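Local coordinates for intestinal fatty acid binding protein (PDB 1ICM) that binds long-chain fatty acids such as myristate inside a water-soluble beta barrel and probably carries them within intestinal cells, at residues E15-K20 with Q115-E120; N54-D59 with F68-A73; D74-T79 with F93-N98; N87-K92 with A104-S109. All coordinates share one frame; numbering follows the deposited sequence.

Contact 1: residues E15-K20 with Q115-E120. With MYR (myristic acid), chain B.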
# COMPACT_ATOMS: atom_id res chain seq x y z
N GLU A 15 12.42 4.22 -4.73
CA GLU A 15 12.60 4.53 -6.14
C GLU A 15 12.99 3.32 -6.97
O GLU A 15 12.49 3.21 -8.06
CB GLU A 15 13.61 5.67 -6.43
CG GLU A 15 13.04 7.07 -6.10
CD GLU A 15 14.07 8.17 -6.26
OE1 GLU A 15 14.86 8.18 -7.19
OE2 GLU A 15 14.03 9.07 -5.29
N LYS A 16 13.87 2.44 -6.46
CA LYS A 16 14.27 1.24 -7.19
C LYS A 16 13.05 0.36 -7.38
O LYS A 16 12.82 -0.25 -8.43
CB LYS A 16 15.32 0.47 -6.42
CG LYS A 16 16.75 0.83 -6.82
CD LYS A 16 17.11 0.40 -8.24
CE LYS A 16 18.39 1.00 -8.81
NZ LYS A 16 18.44 1.10 -10.29
N PHE A 17 12.20 0.31 -6.36
CA PHE A 17 10.99 -0.49 -6.47
C PHE A 17 10.10 0.04 -7.58
O PHE A 17 9.54 -0.70 -8.41
CB PHE A 17 10.26 -0.55 -5.10
CG PHE A 17 8.92 -1.25 -5.20
CD1 PHE A 17 7.76 -0.58 -5.59
CD2 PHE A 17 8.85 -2.61 -4.94
CE1 PHE A 17 6.54 -1.24 -5.68
CE2 PHE A 17 7.64 -3.31 -5.05
CZ PHE A 17 6.50 -2.62 -5.44
N MET A 18 9.95 1.39 -7.63
CA MET A 18 9.11 1.96 -8.68
C MET A 18 9.70 1.75 -10.08
O MET A 18 8.97 1.55 -11.04
CB MET A 18 8.92 3.47 -8.47
CG MET A 18 7.97 3.70 -7.30
SD MET A 18 7.45 5.45 -7.13
CE MET A 18 8.85 6.06 -6.19
N GLU A 19 11.02 1.79 -10.18
CA GLU A 19 11.70 1.56 -11.47
C GLU A 19 11.35 0.17 -12.00
O GLU A 19 11.02 -0.02 -13.17
CB GLU A 19 13.22 1.64 -11.27
CG GLU A 19 14.08 1.35 -12.51
CD GLU A 19 15.54 1.71 -12.24
OE1 GLU A 19 16.18 0.77 -11.58
OE2 GLU A 19 16.07 2.76 -12.57
N LYS A 20 11.37 -0.84 -11.13
CA LYS A 20 11.02 -2.21 -11.50
C LYS A 20 9.61 -2.40 -12.03
O LYS A 20 9.34 -3.21 -12.93
CB LYS A 20 11.24 -3.11 -10.28
CG LYS A 20 11.53 -4.57 -10.59
CD LYS A 20 12.93 -4.88 -11.09
CE LYS A 20 13.08 -6.34 -11.49
NZ LYS A 20 14.46 -6.66 -11.86
N GLN A 115 4.75 -0.39 6.05
CA GLN A 115 4.15 -1.06 4.91
C GLN A 115 5.30 -1.58 4.06
O GLN A 115 6.10 -0.79 3.57
CB GLN A 115 3.30 -0.17 3.98
CG GLN A 115 1.93 0.20 4.54
CD GLN A 115 0.92 0.75 3.53
OE1 GLN A 115 -0.30 0.62 3.99
NE2 GLN A 115 1.18 1.29 2.41
N THR A 116 5.40 -2.89 3.89
CA THR A 116 6.50 -3.42 3.08
C THR A 116 5.91 -4.01 1.81
O THR A 116 4.82 -4.63 1.83
CB THR A 116 7.16 -4.59 3.85
OG1 THR A 116 7.66 -4.07 5.05
CG2 THR A 116 8.41 -5.12 3.16
N TYR A 117 6.65 -3.87 0.71
CA TYR A 117 6.22 -4.48 -0.54
C TYR A 117 7.38 -5.30 -1.14
O TYR A 117 8.57 -4.98 -1.00
CB TYR A 117 5.91 -3.43 -1.66
CG TYR A 117 5.11 -2.18 -1.29
CD1 TYR A 117 3.82 -2.29 -0.77
CD2 TYR A 117 5.63 -0.90 -1.52
CE1 TYR A 117 3.07 -1.16 -0.44
CE2 TYR A 117 4.88 0.24 -1.22
CZ TYR A 117 3.60 0.11 -0.66
OH TYR A 117 2.85 1.22 -0.34
N THR A 118 7.01 -6.31 -1.92
CA THR A 118 8.02 -7.06 -2.67
C THR A 118 7.46 -7.29 -4.08
O THR A 118 6.28 -7.60 -4.29
CB THR A 118 8.43 -8.44 -2.09
OG1 THR A 118 7.26 -9.24 -1.97
CG2 THR A 118 9.12 -8.32 -0.73
N TYR A 119 8.36 -7.18 -5.04
CA TYR A 119 7.99 -7.39 -6.43
C TYR A 119 9.25 -7.76 -7.24
O TYR A 119 10.26 -7.04 -7.18
CB TYR A 119 7.38 -6.10 -7.03
CG TYR A 119 7.04 -6.22 -8.50
CD1 TYR A 119 5.89 -6.89 -8.93
CD2 TYR A 119 7.81 -5.55 -9.45
CE1 TYR A 119 5.48 -7.01 -10.25
CE2 TYR A 119 7.40 -5.64 -10.78
CZ TYR A 119 6.28 -6.37 -11.19
OH TYR A 119 5.92 -6.42 -12.52
N GLU A 120 9.18 -8.92 -7.90
CA GLU A 120 10.22 -9.44 -8.75
C GLU A 120 11.56 -9.39 -8.13
O GLU A 120 12.53 -9.00 -8.76
CB GLU A 120 10.27 -8.64 -10.05
CG GLU A 120 9.06 -8.94 -10.94
CD GLU A 120 9.13 -10.36 -11.42
OE1 GLU A 120 10.09 -10.52 -12.32
OE2 GLU A 120 8.39 -11.24 -11.02
C1 MYR B . -5.10 -0.83 0.54
O1 MYR B . -4.89 0.37 0.96
O2 MYR B . -5.19 -1.75 1.31
C2 MYR B . -5.21 -0.98 -0.98
C3 MYR B . -4.15 -1.86 -1.61
C4 MYR B . -2.72 -1.34 -1.47
C5 MYR B . -1.66 -2.18 -2.17
C6 MYR B . -0.35 -1.39 -2.30
C7 MYR B . 0.46 -1.67 -3.56
C8 MYR B . 0.97 -0.36 -4.15
C9 MYR B . 2.43 -0.44 -4.54
C10 MYR B . 3.12 0.91 -4.62
C11 MYR B . 3.13 1.44 -6.04
C12 MYR B . 3.47 2.91 -6.21
C13 MYR B . 3.33 3.30 -7.68
C14 MYR B . 3.86 4.67 -8.03
O HOH W 1 7.19 -4.58 -14.32
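Y117 turns its CB to F17, 3.8 Å from CE2 of that ring, and the two rings meet obliquely with planes 36° apart. Y117 CD2 lies over one face of the F17 ring, out toward its rim. Myristate uses one face of the tyrosine: MYR C9 sits above the centre of the Y117 ring. Cutting Y117 back to an alanine would probably take from the mid-chain methylenes the ring face they rest on and open a gap beside the F17 ring. Next along the strand, the carbonyl carbon of T118 stands at the F17 ring edge. This is the fatty-acid binding protein fold, in which helix 14-21 belongs to the helical pair that caps one end of the barrel; M18 on it touches the ligand's tail, SD to MYR C14 3.8 Å. Y119 packs tightly, its CB 3.4 Å from F17 CE2. That approach depends on the F17 torsion: CG anti to the backbone N (chi1 174°) lets the ring end come up against the strand although its CB does not point there. K20 O lies at the Y119 ring edge, and one water joins K20 O to Y119 OH, 2.9 Å from each. Past the strand end, E120 CG covers the Y119 ring.

Contact 2: residues N54-D59 with F68-A73. With MYR (myristic acid), chain B.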
# COMPACT_ATOMS: atom_id res chain seq x y z
N ASN A 54 -0.87 13.56 -3.25
CA ASN A 54 -0.77 14.61 -4.27
C ASN A 54 -1.43 14.17 -5.56
O ASN A 54 -1.87 15.01 -6.34
CB ASN A 54 0.64 15.11 -4.57
CG ASN A 54 1.35 15.82 -3.46
OD1 ASN A 54 0.71 16.44 -2.60
ND2 ASN A 54 2.68 15.73 -3.44
N PHE A 55 -1.51 12.86 -5.79
CA PHE A 55 -2.11 12.30 -7.00
C PHE A 55 -3.61 12.17 -7.02
O PHE A 55 -4.28 12.38 -8.03
CB PHE A 55 -1.56 10.87 -7.29
CG PHE A 55 -0.07 10.80 -7.45
CD1 PHE A 55 0.52 11.21 -8.65
CD2 PHE A 55 0.78 10.32 -6.47
CE1 PHE A 55 1.89 11.16 -8.85
CE2 PHE A 55 2.16 10.27 -6.64
CZ PHE A 55 2.73 10.69 -7.84
N ARG A 56 -4.21 11.81 -5.89
CA ARG A 56 -5.65 11.62 -5.89
C ARG A 56 -6.16 11.42 -4.46
O ARG A 56 -5.41 11.39 -3.49
CB ARG A 56 -6.02 10.34 -6.66
CG ARG A 56 -5.17 9.14 -6.22
CD ARG A 56 -5.56 7.80 -6.84
NE ARG A 56 -4.87 6.66 -6.19
CZ ARG A 56 -4.96 5.39 -6.62
NH1 ARG A 56 -5.69 5.08 -7.69
NH2 ARG A 56 -4.31 4.41 -5.97
N ASN A 57 -7.45 11.22 -4.40
CA ASN A 57 -8.12 11.01 -3.13
C ASN A 57 -9.22 10.01 -3.39
O ASN A 57 -10.21 10.32 -4.04
CB ASN A 57 -8.77 12.32 -2.62
CG ASN A 57 -7.70 13.28 -2.17
OD1 ASN A 57 -7.27 14.18 -2.92
ND2 ASN A 57 -7.25 13.13 -0.94
N ILE A 58 -9.06 8.80 -2.86
CA ILE A 58 -10.07 7.79 -3.09
C ILE A 58 -10.24 6.90 -1.87
O ILE A 58 -9.35 6.83 -1.02
CB ILE A 58 -9.57 6.86 -4.19
CG1 ILE A 58 -8.24 6.22 -3.79
CG2 ILE A 58 -9.32 7.69 -5.44
CD1 ILE A 58 -7.86 5.00 -4.63
N ASP A 59 -11.39 6.24 -1.87
CA ASP A 59 -11.70 5.29 -0.82
C ASP A 59 -11.41 3.87 -1.33
O ASP A 59 -11.66 3.53 -2.51
CB ASP A 59 -13.19 5.35 -0.48
CG ASP A 59 -13.60 6.55 0.33
OD1 ASP A 59 -12.67 7.48 0.43
OD2 ASP A 59 -14.70 6.63 0.84
N PHE A 68 -10.55 -8.35 -4.19
CA PHE A 68 -11.08 -7.08 -4.67
C PHE A 68 -10.09 -6.52 -5.68
O PHE A 68 -8.98 -7.05 -5.78
CB PHE A 68 -11.32 -6.14 -3.45
CG PHE A 68 -10.06 -5.69 -2.78
CD1 PHE A 68 -9.34 -6.50 -1.91
CD2 PHE A 68 -9.58 -4.39 -2.96
CE1 PHE A 68 -8.17 -6.05 -1.32
CE2 PHE A 68 -8.40 -3.92 -2.38
CZ PHE A 68 -7.68 -4.76 -1.54
N ALA A 69 -10.48 -5.46 -6.40
CA ALA A 69 -9.57 -4.86 -7.38
C ALA A 69 -9.10 -3.48 -6.93
O ALA A 69 -9.88 -2.69 -6.40
CB ALA A 69 -10.35 -4.68 -8.67
N TYR A 70 -7.84 -3.15 -7.15
CA TYR A 70 -7.34 -1.86 -6.77
C TYR A 70 -6.41 -1.34 -7.87
O TYR A 70 -5.61 -2.07 -8.41
CB TYR A 70 -6.54 -2.01 -5.47
CG TYR A 70 -5.71 -0.80 -5.07
CD1 TYR A 70 -6.27 0.29 -4.43
CD2 TYR A 70 -4.33 -0.79 -5.31
CE1 TYR A 70 -5.50 1.39 -4.05
CE2 TYR A 70 -3.55 0.30 -4.94
CZ TYR A 70 -4.13 1.40 -4.31
OH TYR A 70 -3.32 2.46 -3.94
N SER A 71 -6.49 -0.07 -8.23
CA SER A 71 -5.60 0.49 -9.25
C SER A 71 -4.63 1.49 -8.68
O SER A 71 -4.97 2.29 -7.80
CB SER A 71 -6.34 1.33 -10.28
OG SER A 71 -7.29 0.52 -10.95
N LEU A 72 -3.43 1.47 -9.20
CA LEU A 72 -2.41 2.42 -8.81
C LEU A 72 -2.73 3.76 -9.47
O LEU A 72 -3.54 3.81 -10.37
CB LEU A 72 -1.02 2.00 -9.30
CG LEU A 72 -0.64 0.61 -8.85
CD1 LEU A 72 0.87 0.45 -9.09
CD2 LEU A 72 -1.05 0.48 -7.38
N ALA A 73 -2.08 4.82 -9.00
CA ALA A 73 -2.26 6.19 -9.46
C ALA A 73 -2.07 6.31 -10.96
O ALA A 73 -2.73 7.11 -11.64
CB ALA A 73 -1.22 7.06 -8.78
C1 MYR B . -5.10 -0.83 0.54
O1 MYR B . -4.89 0.37 0.96
O2 MYR B . -5.19 -1.75 1.31
C2 MYR B . -5.21 -0.98 -0.98
C3 MYR B . -4.15 -1.86 -1.61
C4 MYR B . -2.72 -1.34 -1.47
C5 MYR B . -1.66 -2.18 -2.17
C6 MYR B . -0.35 -1.39 -2.30
C7 MYR B . 0.46 -1.67 -3.56
C8 MYR B . 0.97 -0.36 -4.15
C9 MYR B . 2.43 -0.44 -4.54
C10 MYR B . 3.12 0.91 -4.62
C11 MYR B . 3.13 1.44 -6.04
C12 MYR B . 3.47 2.91 -6.21
C13 MYR B . 3.33 3.30 -7.68
C14 MYR B . 3.86 4.67 -8.03
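The gap between strands 57-63 and 68-71, a hallmark of the fatty-acid binding protein barrel, is bridged here by R56, which reaches over to the backbone of S71. Its guanidinium is end-on: NH1 and NH2 each donate to S71 O at 2.9 Å, so two N-H groups grip one carbonyl oxygen. They come from different directions, NH2 in the carbonyl plane and NH1 above it, and both bonds are somewhat bent (145°). The chain stays extended from CG to NE, which gives it the length to cross. Both faces of the guanidinium are packed: I58 CD1 lies 3.5 Å above the plane on one side, over its centre, and the backbone N of A73 lies over the other. Y70 OH is at the edge, 3.0 Å from R56 NH2. The carboxylate of E51 holds these two groups together, forming a salt bridge to R56 NH2 and a hydrogen bond with Y70 OH. The Y70 ring, tilted 63° from the guanidinium, offers one face to the ligand, with MYR C3 over its centre. L72 also turns to the fatty acid, CD2 to MYR C8 3.9 Å. Farther out, F55 CB meets A73 CB at 4.1 Å. Strand 57-63 bonds to strand 46-52 through I58 and E51, and strand 68-71 to strand 77-85 through Y70 and L78. R56, just before strand 57-63, thus meets the end of strand 68-71, the other outermost strand of the sheet.

Contact 3: residues D74-T79 with F93-N98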
# COMPACT_ATOMS: atom_id res chain seq x y z
N ASP A 74 -1.16 5.48 -11.45
CA ASP A 74 -0.86 5.45 -12.87
C ASP A 74 -1.79 4.59 -13.70
O ASP A 74 -1.50 4.41 -14.87
CB ASP A 74 0.58 5.01 -13.22
CG ASP A 74 0.84 3.54 -13.07
OD1 ASP A 74 -0.07 2.92 -12.37
OD2 ASP A 74 1.81 2.96 -13.53
N GLY A 75 -2.83 4.00 -13.14
CA GLY A 75 -3.71 3.14 -13.88
C GLY A 75 -3.39 1.62 -13.85
O GLY A 75 -4.26 0.88 -14.29
N THR A 76 -2.22 1.14 -13.38
CA THR A 76 -1.87 -0.30 -13.32
C THR A 76 -2.84 -1.02 -12.42
O THR A 76 -3.02 -0.63 -11.25
CB THR A 76 -0.47 -0.46 -12.74
OG1 THR A 76 0.43 0.14 -13.65
CG2 THR A 76 -0.08 -1.90 -12.48
N GLU A 77 -3.55 -2.01 -12.97
CA GLU A 77 -4.56 -2.72 -12.17
C GLU A 77 -4.08 -3.98 -11.43
O GLU A 77 -3.31 -4.76 -11.99
CB GLU A 77 -5.83 -2.95 -12.99
CG GLU A 77 -6.52 -1.60 -13.26
CD GLU A 77 -7.44 -1.56 -14.44
OE1 GLU A 77 -7.47 -2.41 -15.34
OE2 GLU A 77 -8.21 -0.50 -14.39
N LEU A 78 -4.52 -4.16 -10.18
CA LEU A 78 -4.13 -5.32 -9.38
C LEU A 78 -5.41 -5.96 -8.86
O LEU A 78 -6.47 -5.31 -8.77
CB LEU A 78 -3.41 -4.88 -8.05
CG LEU A 78 -2.30 -3.85 -8.14
CD1 LEU A 78 -1.72 -3.67 -6.76
CD2 LEU A 78 -1.20 -4.44 -8.98
N THR A 79 -5.33 -7.23 -8.49
CA THR A 79 -6.48 -7.89 -7.86
C THR A 79 -5.87 -8.73 -6.74
O THR A 79 -4.75 -9.25 -6.88
CB THR A 79 -7.40 -8.75 -8.72
OG1 THR A 79 -6.53 -9.67 -9.35
CG2 THR A 79 -8.09 -7.88 -9.75
N PHE A 93 -1.31 -10.02 -3.93
CA PHE A 93 -1.83 -9.41 -5.15
C PHE A 93 -1.12 -9.88 -6.43
O PHE A 93 -0.03 -10.43 -6.39
CB PHE A 93 -1.65 -7.88 -5.07
CG PHE A 93 -2.47 -7.29 -3.94
CD1 PHE A 93 -3.84 -7.09 -4.09
CD2 PHE A 93 -1.82 -7.01 -2.74
CE1 PHE A 93 -4.56 -6.59 -3.00
CE2 PHE A 93 -2.51 -6.47 -1.65
CZ PHE A 93 -3.89 -6.29 -1.81
N LYS A 94 -1.81 -9.59 -7.52
CA LYS A 94 -1.33 -9.92 -8.86
C LYS A 94 -1.64 -8.76 -9.79
O LYS A 94 -2.75 -8.22 -9.71
CB LYS A 94 -2.26 -11.02 -9.39
CG LYS A 94 -1.60 -12.19 -10.10
CD LYS A 94 -1.61 -13.46 -9.25
CE LYS A 94 -0.34 -14.28 -9.38
NZ LYS A 94 -0.52 -15.66 -8.91
N ARG A 95 -0.71 -8.40 -10.68
CA ARG A 95 -0.90 -7.36 -11.69
C ARG A 95 -1.77 -7.98 -12.75
O ARG A 95 -1.43 -9.06 -13.19
CB ARG A 95 0.45 -6.99 -12.34
CG ARG A 95 1.27 -6.03 -11.48
CD ARG A 95 2.54 -5.48 -12.13
NE ARG A 95 2.29 -4.83 -13.42
CZ ARG A 95 3.08 -3.84 -13.91
NH1 ARG A 95 4.15 -3.35 -13.26
NH2 ARG A 95 2.75 -3.34 -15.12
N VAL A 96 -2.87 -7.41 -13.17
CA VAL A 96 -3.68 -8.07 -14.16
C VAL A 96 -3.03 -8.07 -15.54
O VAL A 96 -3.38 -8.93 -16.32
CB VAL A 96 -4.99 -7.31 -14.24
CG1 VAL A 96 -5.91 -7.83 -15.35
CG2 VAL A 96 -5.66 -7.36 -12.88
N ASP A 97 -2.12 -7.13 -15.84
CA ASP A 97 -1.53 -7.12 -17.17
C ASP A 97 -0.58 -8.29 -17.44
O ASP A 97 -0.78 -9.07 -18.38
CB ASP A 97 -0.83 -5.78 -17.44
CG ASP A 97 0.18 -5.35 -16.41
OD1 ASP A 97 0.43 -6.00 -15.41
OD2 ASP A 97 0.79 -4.21 -16.70
N ASN A 98 0.45 -8.35 -16.61
CA ASN A 98 1.53 -9.30 -16.66
C ASN A 98 1.43 -10.51 -15.74
O ASN A 98 2.31 -11.38 -15.82
CB ASN A 98 2.90 -8.59 -16.71
CG ASN A 98 3.33 -7.99 -15.38
OD1 ASN A 98 4.29 -7.18 -15.27
ND2 ASN A 98 2.66 -8.44 -14.34
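The R95 guanidinium lies with T76 CG2 over one face, 3.8 Å above its plane and toward the rim, and the end of the N98 side chain over the opposite face. D97 occupies its edge in plane, held side-on: R95 NE to D97 OD1 is 3.0 Å, and R95 NH2 to D97 OD2 is 2.7 Å, both carboxylate oxygens using their syn lone pairs. The bend at chi3 (55°) brings the group back to its own strand's turn. A leucine in place of R95 would probably leave the D97 carboxylate without its ion-pair mate and T76 CG2 without the flat surface beneath it. The F93 ring brings its edge to T79 O. Behind these side chains runs an antiparallel hairpin: T79 and K94 exchange backbone bonds, and V96 N donates to E77 O at 2.9 Å. In the non-hydrogen-bonded pair, L78 CD2 rests 3.9 Å from R95 CG. On the face that carries T79 and K94, T79 CG2 also meets CG2 of V96, just past the strand end. Before the strand, D74 OD1 accepts from T76 N in an Asx turn. Strand 77-85 lies between strands 68-71 and 88-95, F93 bonds onward to L102 of strand 101-109, and R95 NH1 reaches M21 O on helix 14-21.

Contact 4: residues N87-K92 with A104-S109. With MYR (myristic acid), chain B.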
# COMPACT_ATOMS: atom_id res chain seq x y z
N ASN A 87 -0.79 -10.56 14.05
CA ASN A 87 -1.09 -9.16 14.22
C ASN A 87 -0.93 -8.34 12.96
O ASN A 87 -1.18 -7.14 12.97
CB ASN A 87 -0.16 -8.61 15.31
CG ASN A 87 -0.95 -8.63 16.60
OD1 ASN A 87 -1.93 -7.87 16.74
ND2 ASN A 87 -0.54 -9.51 17.51
N LYS A 88 -0.45 -8.98 11.91
CA LYS A 88 -0.22 -8.32 10.65
C LYS A 88 -1.30 -8.55 9.63
O LYS A 88 -2.03 -9.54 9.65
CB LYS A 88 0.97 -8.97 9.95
CG LYS A 88 2.27 -9.11 10.73
CD LYS A 88 3.25 -10.00 9.97
CE LYS A 88 4.69 -9.61 10.28
NZ LYS A 88 5.73 -10.57 9.84
N LEU A 89 -1.32 -7.61 8.67
CA LEU A 89 -2.21 -7.75 7.52
C LEU A 89 -1.25 -8.18 6.39
O LEU A 89 -0.20 -7.52 6.20
CB LEU A 89 -2.98 -6.48 7.14
CG LEU A 89 -4.18 -6.17 8.02
CD1 LEU A 89 -4.71 -4.78 7.65
CD2 LEU A 89 -5.25 -7.18 7.64
N VAL A 90 -1.57 -9.28 5.69
CA VAL A 90 -0.74 -9.80 4.61
C VAL A 90 -1.57 -9.70 3.37
O VAL A 90 -2.71 -10.18 3.43
CB VAL A 90 -0.30 -11.23 4.93
CG1 VAL A 90 0.43 -11.86 3.72
CG2 VAL A 90 0.64 -11.23 6.14
N GLY A 91 -1.03 -9.02 2.34
CA GLY A 91 -1.77 -8.83 1.12
C GLY A 91 -1.09 -9.57 -0.04
O GLY A 91 0.09 -9.38 -0.30
N LYS A 92 -1.87 -10.40 -0.70
CA LYS A 92 -1.40 -11.20 -1.84
C LYS A 92 -2.11 -10.67 -3.07
O LYS A 92 -3.33 -10.87 -3.19
CB LYS A 92 -1.68 -12.69 -1.68
CG LYS A 92 -0.89 -13.25 -0.49
CD LYS A 92 -1.35 -14.61 0.01
CE LYS A 92 -0.55 -15.11 1.22
NZ LYS A 92 -0.56 -16.58 1.40
N ALA A 104 2.19 -7.48 -0.12
CA ALA A 104 2.32 -6.31 0.74
C ALA A 104 2.00 -6.72 2.18
O ALA A 104 1.12 -7.55 2.41
CB ALA A 104 1.41 -5.17 0.32
N VAL A 105 2.69 -6.09 3.11
CA VAL A 105 2.46 -6.35 4.52
C VAL A 105 2.33 -5.03 5.28
O VAL A 105 3.09 -4.10 5.05
CB VAL A 105 3.69 -7.04 5.13
CG1 VAL A 105 3.49 -7.38 6.62
CG2 VAL A 105 4.06 -8.27 4.30
N ARG A 106 1.37 -5.01 6.20
CA ARG A 106 1.16 -3.86 7.06
C ARG A 106 1.34 -4.36 8.49
O ARG A 106 0.73 -5.33 8.91
CB ARG A 106 -0.25 -3.31 7.01
CG ARG A 106 -0.46 -2.41 5.80
CD ARG A 106 -1.89 -1.90 5.76
NE ARG A 106 -2.02 -0.89 4.72
CZ ARG A 106 -3.04 -0.74 3.89
NH1 ARG A 106 -4.07 -1.59 3.91
NH2 ARG A 106 -3.01 0.25 3.00
N GLU A 107 2.21 -3.70 9.23
CA GLU A 107 2.40 -4.10 10.61
C GLU A 107 2.73 -2.87 11.46
O GLU A 107 3.30 -1.91 10.97
CB GLU A 107 3.52 -5.14 10.63
CG GLU A 107 4.88 -4.48 10.55
CD GLU A 107 5.96 -5.51 10.34
OE1 GLU A 107 6.16 -6.26 11.42
OE2 GLU A 107 6.55 -5.58 9.26
N ILE A 108 2.36 -2.88 12.75
CA ILE A 108 2.64 -1.80 13.68
C ILE A 108 3.95 -2.06 14.42
O ILE A 108 4.29 -3.14 14.90
CB ILE A 108 1.57 -1.70 14.78
CG1 ILE A 108 0.12 -1.78 14.32
CG2 ILE A 108 1.82 -0.47 15.65
CD1 ILE A 108 -0.25 -0.52 13.56
N SER A 109 4.76 -1.06 14.61
CA SER A 109 5.99 -1.22 15.32
C SER A 109 6.04 -0.00 16.22
O SER A 109 6.37 1.10 15.78
CB SER A 109 7.15 -1.18 14.36
OG SER A 109 8.27 -0.71 15.07
C1 MYR B . -5.10 -0.83 0.54
O1 MYR B . -4.89 0.37 0.96
O2 MYR B . -5.19 -1.75 1.31
C2 MYR B . -5.21 -0.98 -0.98
C3 MYR B . -4.15 -1.86 -1.61
C4 MYR B . -2.72 -1.34 -1.47
C5 MYR B . -1.66 -2.18 -2.17
C6 MYR B . -0.35 -1.39 -2.30
C7 MYR B . 0.46 -1.67 -3.56
C8 MYR B . 0.97 -0.36 -4.15
C9 MYR B . 2.43 -0.44 -4.54
C10 MYR B . 3.12 0.91 -4.62
C11 MYR B . 3.13 1.44 -6.04
C12 MYR B . 3.47 2.91 -6.21
C13 MYR B . 3.33 3.30 -7.68
C14 MYR B . 3.86 4.67 -8.03
O HOH W 2 1.10 -5.48 13.78
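G91 N donates to A104 O over 2.6 Å, the shortest polar bond between these strands, and A104 N returns a bond to G91 O at 2.8 Å. Two residues along, L89 and R106 form a second antiparallel hydrogen-bonded pair, L89 N to R106 O and R106 N to L89 O, both nearly straight. Between them V90 and V105 make the non-hydrogen-bonded pair, and V105 CG1 lies 3.7 Å from L89 O. At the hairpin's far end a water carries on the pairing, donating to N87 O and accepting from I108 N. K88 and E107 run side by side, pointing the same way; K88 CE is 3.8 Å from E107 OE1, but the charged ends do not touch. The side of the sheet with L89, A104 and R106 faces the barrel interior. R106 leaves L89 after their CB atoms meet, its chain extended from CG to NE, and puts the guanidinium opposite the ligand's head. NH2 donates to MYR O1 at 2.8 Å with a fairly straight bond (166°), MYR O1 lying in the guanidinium plane, while NH1 reaches MYR O2 at 2.8 Å on a more bent path (137°). R106 NE is also hydrogen-bonded to Q115 OE1. A buried arginine answering both oxygens of the head group would be expected to favour bound myristate as the negatively charged carboxylate.

How the contacts relate
From the N terminus, helix segment 15-20 opens contact 1, whose loop closes only at 115-120 and so contains the other three. Within it, contact 2 closes a short loop across the gap between the outermost strands, before contact 3 begins. Contacts 3 and 4 cross, because 87-92 precedes 93-98 on strand 88-95, which pairs with strand 77-85 in one and strand 101-109 in the other. Contact 2 adjoins contact 3 through neighbouring strands 68-71 and 77-85, and contact 4 adjoins contact 1 through strands 101-109 and 112-119. Contacts 1, 2 and 4 all touch myristate, tying lid helix, gap and head-group site to one ligand.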